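Local coordinates for protein fibrillarin-like rRNA/tRNA 2'-O-methyltransferase (Aeropyrum pernix, PDB 4DF3) that probably methylates the 2'-hydroxyl of ribose in rRNA and tRNA, using S-adenosyl-L-methionine as methyl donor and a guide RNA to choose the site, at residues 31-36 against 123-128; 159-164 against 178-183. The protein carries 2 engineered substitutions. One frame throughout, in Å; residues are numbered along the deposited sequence.

Interaction 1 (31-36 against 123-128); sequences KNLVPG and RDRRNI
V34 and R125 bring the two backbones nearest, 7.0 Å between their CA atoms, where the loop of 31-36 faces the irregular chain of 123-128. The second segment reverses through a type I beta turn from R125 to I128; the first bends through an Asx turn, V34 N donating to N32 OD1 at 3.0 Å from above the carbonyl plane. Asparagine suits that bend, since its short amide can accept from the backbone N two residues on. The planes of the R125 guanidinium and this amide are nearly parallel, 6° apart, but offset, and N32 OD1 approaches obliquely, 3.2 Å from R125 NH2. CG2 of V34 covers one face of the guanidinium and rests 3.6 Å from D124 O; a branched apolar residue can set one methyl against both. L33, with CG anti to the backbone N (chi1 -166°), carries CD2 to within 3.5 Å of N127 ND2, while its CB meets R125 NH1. The polar ends are anchored outside: R125 NH1 bonds to S96 and forms a salt bridge with D97, N127 bonds to S96 and G100, and N32 ND2 bonds to E51. Helix 90-99 and strand 50-54 flank the contact, which joins the N-terminal antiparallel sheet to the methyltransferase domain beside strand 128-132.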
# COMPACT_ATOMS: atom_id res chain seq x y z
N LYS A 31 -5.11 9.16 -10.10
CA LYS A 31 -6.22 9.43 -10.98
C LYS A 31 -7.36 8.50 -10.62
O LYS A 31 -7.18 7.27 -10.57
CB LYS A 31 -5.81 9.19 -12.43
CG LYS A 31 -6.88 9.66 -13.43
CD LYS A 31 -6.37 9.44 -14.88
CE LYS A 31 -5.37 10.58 -15.21
NZ LYS A 31 -4.88 10.52 -16.65
N ASN A 32 -8.53 9.10 -10.41
CA ASN A 32 -9.65 8.34 -9.89
C ASN A 32 -10.12 7.27 -10.89
O ASN A 32 -10.60 7.59 -11.99
CB ASN A 32 -10.78 9.30 -9.47
CG ASN A 32 -11.79 8.62 -8.51
OD1 ASN A 32 -11.76 7.40 -8.34
ND2 ASN A 32 -12.66 9.43 -7.86
N LEU A 33 -9.99 5.99 -10.52
CA LEU A 33 -10.57 4.91 -11.40
C LEU A 33 -12.09 4.99 -11.47
O LEU A 33 -12.68 4.43 -12.41
CB LEU A 33 -10.22 3.53 -10.88
CG LEU A 33 -10.44 2.33 -11.80
CD1 LEU A 33 -9.60 2.45 -13.08
CD2 LEU A 33 -10.04 1.06 -11.01
N VAL A 34 -12.72 5.56 -10.44
CA VAL A 34 -14.20 5.65 -10.41
C VAL A 34 -14.62 7.10 -10.19
O VAL A 34 -14.94 7.46 -9.04
CB VAL A 34 -14.80 4.81 -9.31
CG1 VAL A 34 -16.38 4.81 -9.49
CG2 VAL A 34 -14.32 3.40 -9.43
N PRO A 35 -14.50 7.92 -11.26
CA PRO A 35 -14.67 9.36 -11.17
C PRO A 35 -16.02 9.61 -10.57
O PRO A 35 -16.95 8.88 -10.92
CB PRO A 35 -14.61 9.82 -12.63
CG PRO A 35 -14.05 8.75 -13.39
CD PRO A 35 -14.14 7.50 -12.63
N GLY A 36 -16.10 10.53 -9.61
CA GLY A 36 -17.33 10.78 -8.83
C GLY A 36 -17.42 10.10 -7.47
O GLY A 36 -18.35 10.35 -6.70
N ARG A 123 -17.46 -1.26 -3.43
CA ARG A 123 -18.55 -1.85 -4.21
C ARG A 123 -18.55 -1.46 -5.69
O ARG A 123 -19.18 -2.13 -6.51
CB ARG A 123 -19.90 -1.44 -3.56
CG ARG A 123 -21.18 -1.94 -4.25
CD ARG A 123 -22.44 -1.75 -3.37
NE ARG A 123 -22.35 -2.50 -2.12
CZ ARG A 123 -22.40 -1.98 -0.89
NH1 ARG A 123 -22.57 -0.66 -0.68
NH2 ARG A 123 -22.30 -2.79 0.16
N ASP A 124 -17.90 -0.37 -6.05
CA ASP A 124 -17.82 0.01 -7.46
C ASP A 124 -16.39 -0.11 -8.00
O ASP A 124 -16.11 0.25 -9.15
CB ASP A 124 -18.31 1.45 -7.67
CG ASP A 124 -19.82 1.66 -7.41
OD1 ASP A 124 -20.66 0.74 -7.48
OD2 ASP A 124 -20.17 2.82 -7.16
N ARG A 125 -15.46 -0.60 -7.17
CA ARG A 125 -14.06 -0.78 -7.67
C ARG A 125 -13.84 -2.23 -7.94
O ARG A 125 -13.56 -3.02 -7.03
CB ARG A 125 -13.05 -0.40 -6.61
CG ARG A 125 -12.91 0.98 -6.48
CD ARG A 125 -11.72 1.34 -5.67
NE ARG A 125 -11.71 2.81 -5.71
CZ ARG A 125 -10.93 3.55 -6.51
NH1 ARG A 125 -10.10 2.94 -7.30
NH2 ARG A 125 -10.98 4.92 -6.49
N ARG A 126 -13.97 -2.60 -9.20
CA ARG A 126 -14.06 -3.98 -9.50
C ARG A 126 -12.72 -4.66 -9.73
O ARG A 126 -12.67 -5.81 -10.13
CB ARG A 126 -15.02 -4.16 -10.65
CG ARG A 126 -16.37 -3.79 -10.15
CD ARG A 126 -17.35 -3.66 -11.24
NE ARG A 126 -18.58 -3.14 -10.66
CZ ARG A 126 -19.68 -2.93 -11.36
NH1 ARG A 126 -19.69 -3.18 -12.66
NH2 ARG A 126 -20.75 -2.43 -10.75
N ASN A 127 -11.62 -3.94 -9.44
CA ASN A 127 -10.32 -4.56 -9.50
C ASN A 127 -9.83 -4.84 -8.08
O ASN A 127 -8.68 -5.20 -7.88
CB ASN A 127 -9.32 -3.71 -10.32
CG ASN A 127 -9.02 -2.38 -9.67
OD1 ASN A 127 -9.64 -2.01 -8.72
ND2 ASN A 127 -8.03 -1.68 -10.18
N ILE A 128 -10.71 -4.67 -7.09
CA ILE A 128 -10.39 -5.12 -5.75
C ILE A 128 -11.20 -6.38 -5.40
O ILE A 128 -12.46 -6.38 -5.51
CB ILE A 128 -10.60 -4.04 -4.63
CG1 ILE A 128 -9.73 -2.81 -4.87
CG2 ILE A 128 -10.33 -4.63 -3.27
CD1 ILE A 128 -10.10 -1.59 -3.92

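Interaction 2 (159-164 against 178-183); sequences EQAAIV and MLMAIK
Helix 160-171 packs on strand 176-183 of the central mixed sheet, and Q160, in the helix's first turn, ties the two together. Its amide NE2 donates to A181 O at 2.8 Å; the bond is bent, with an angle of 133° at the hydrogen, and the donor is tilted from the carbonyl plane. The side chain reaches the strand because CG stands anti to the backbone N (chi1 -177°) and the chain beyond stays extended. OE1 accepts from V155 N, so both ends of the buried amide are used, and a glutamine, donor and acceptor at once, suits the place. The axes of helix 160-164 and strand 178-183 run nearly antiparallel, 10.1 Å apart at closest approach, as in the beta-alpha-beta crossover of a Rossmann-like methyltransferase: strand 148-153 leads through the S-adenosylmethionine-binding residues D154 to Q157 into the helix, which returns to strand 176-183, parallel to and beside the first. Cut back to an alanine, Q160 would probably leave V155 N and A181 O without their side-chain partner and a gap beside CG of M180. M180 slides past Q160 in the opposite direction, its CG 3.5 Å from NE2. Its sulfur, SD, lies 3.7 Å from V164 CG2 and 4.0 Å from A161 CA, whose small CB meets the M180 methyl CE; the flexible, unbranched methionine fits between these groups. One turn further on, V164 turns its other methyl, CG1, onto M178 CG at 3.4 Å, a tight contact, with M178 SD 3.7 Å from the same methyl.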
# COMPACT_ATOMS: atom_id res chain seq x y z
N GLU A 159 5.32 -10.37 14.72
CA GLU A 159 5.74 -11.51 13.90
C GLU A 159 5.01 -11.54 12.55
O GLU A 159 4.70 -12.61 11.94
CB GLU A 159 5.63 -12.84 14.69
CG GLU A 159 6.74 -12.93 15.81
CD GLU A 159 6.70 -14.23 16.59
OE1 GLU A 159 6.17 -15.24 16.09
OE2 GLU A 159 7.22 -14.27 17.73
N GLN A 160 4.90 -10.33 12.02
CA GLN A 160 4.36 -10.16 10.70
C GLN A 160 5.27 -10.76 9.62
O GLN A 160 4.75 -11.27 8.58
CB GLN A 160 4.07 -8.67 10.47
CG GLN A 160 3.42 -8.42 9.12
CD GLN A 160 2.98 -7.00 8.98
OE1 GLN A 160 1.93 -6.74 8.43
NE2 GLN A 160 3.76 -6.05 9.55
N ALA A 161 6.61 -10.75 9.85
CA ALA A 161 7.52 -11.21 8.82
C ALA A 161 7.27 -12.70 8.50
O ALA A 161 7.32 -13.06 7.34
CB ALA A 161 8.97 -10.94 9.16
N ALA A 162 7.02 -13.52 9.52
CA ALA A 162 6.66 -14.95 9.29
C ALA A 162 5.39 -15.09 8.46
O ALA A 162 5.34 -15.96 7.60
CB ALA A 162 6.49 -15.70 10.66
N ILE A 163 4.41 -14.22 8.71
CA ILE A 163 3.14 -14.25 7.92
C ILE A 163 3.48 -13.88 6.47
O ILE A 163 2.98 -14.53 5.50
CB ILE A 163 2.12 -13.26 8.49
CG1 ILE A 163 1.75 -13.68 9.91
CG2 ILE A 163 0.87 -13.06 7.50
CD1 ILE A 163 0.86 -12.69 10.60
N VAL A 164 4.29 -12.81 6.33
CA VAL A 164 4.76 -12.42 4.98
C VAL A 164 5.45 -13.54 4.24
O VAL A 164 5.11 -13.80 3.05
CB VAL A 164 5.63 -11.17 5.02
CG1 VAL A 164 6.36 -10.90 3.66
CG2 VAL A 164 4.71 -9.93 5.45
N MET A 178 7.93 -6.85 -2.14
CA MET A 178 7.26 -7.04 -0.85
C MET A 178 7.41 -5.75 -0.10
O MET A 178 8.56 -5.24 0.07
CB MET A 178 8.01 -8.18 -0.06
CG MET A 178 7.30 -8.72 1.21
SD MET A 178 7.25 -7.50 2.53
CE MET A 178 8.95 -7.30 2.84
N LEU A 179 6.28 -5.13 0.25
CA LEU A 179 6.31 -3.92 1.06
C LEU A 179 5.64 -4.30 2.36
O LEU A 179 4.51 -4.83 2.39
CB LEU A 179 5.50 -2.82 0.38
CG LEU A 179 6.18 -2.21 -0.87
CD1 LEU A 179 5.07 -1.48 -1.72
CD2 LEU A 179 7.31 -1.21 -0.44
N MET A 180 6.34 -4.01 3.45
CA MET A 180 5.84 -4.39 4.82
C MET A 180 5.92 -3.17 5.78
O MET A 180 6.98 -2.56 5.95
CB MET A 180 6.57 -5.61 5.44
CG MET A 180 5.84 -6.08 6.73
SD MET A 180 6.71 -7.51 7.43
CE MET A 180 8.01 -6.83 8.41
N ALA A 181 4.78 -2.73 6.29
CA ALA A 181 4.77 -1.74 7.38
C ALA A 181 5.13 -2.44 8.69
O ALA A 181 4.45 -3.38 9.12
CB ALA A 181 3.37 -1.13 7.50
N ILE A 182 6.17 -1.95 9.35
CA ILE A 182 6.68 -2.53 10.58
C ILE A 182 6.65 -1.47 11.71
O ILE A 182 6.98 -0.30 11.45
CB ILE A 182 8.16 -3.05 10.36
CG1 ILE A 182 8.65 -3.81 11.60
CG2 ILE A 182 9.12 -1.98 9.95
CD1 ILE A 182 10.03 -4.53 11.32
N LYS A 183 6.27 -1.90 12.93
CA LYS A 183 6.40 -1.02 14.09
C LYS A 183 7.85 -0.73 14.27
O LYS A 183 8.67 -1.65 14.34
CB LYS A 183 5.82 -1.75 15.32
CG LYS A 183 5.25 -0.82 16.33
CD LYS A 183 3.78 -0.49 15.96
CE LYS A 183 3.04 0.45 16.95
NZ LYS A 183 3.35 0.31 18.41

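Interaction 2 is buried throughout, whereas interaction 1 is only partly buried and lies on the other side of the chain's centre, their nearest atoms about 15 Å apart. Interaction 1 joins a loop after strand 26-31 of the antiparallel sheet to the loop leading into strand 128-132, an outermost strand of the mixed sheet that also holds strand 176-183 of interaction 2. Its polar groups look mainly to third parties such as S96, D97 and E51; interaction 2 joins neighbouring elements of one crossover, with methionine, valine and alanine packing around a single side-chain-to-backbone hydrogen bond. The 159-164 helix start adjoins a cofactor-binding loop, while the side chain of R125 is about 12 Å from S-adenosylmethionine.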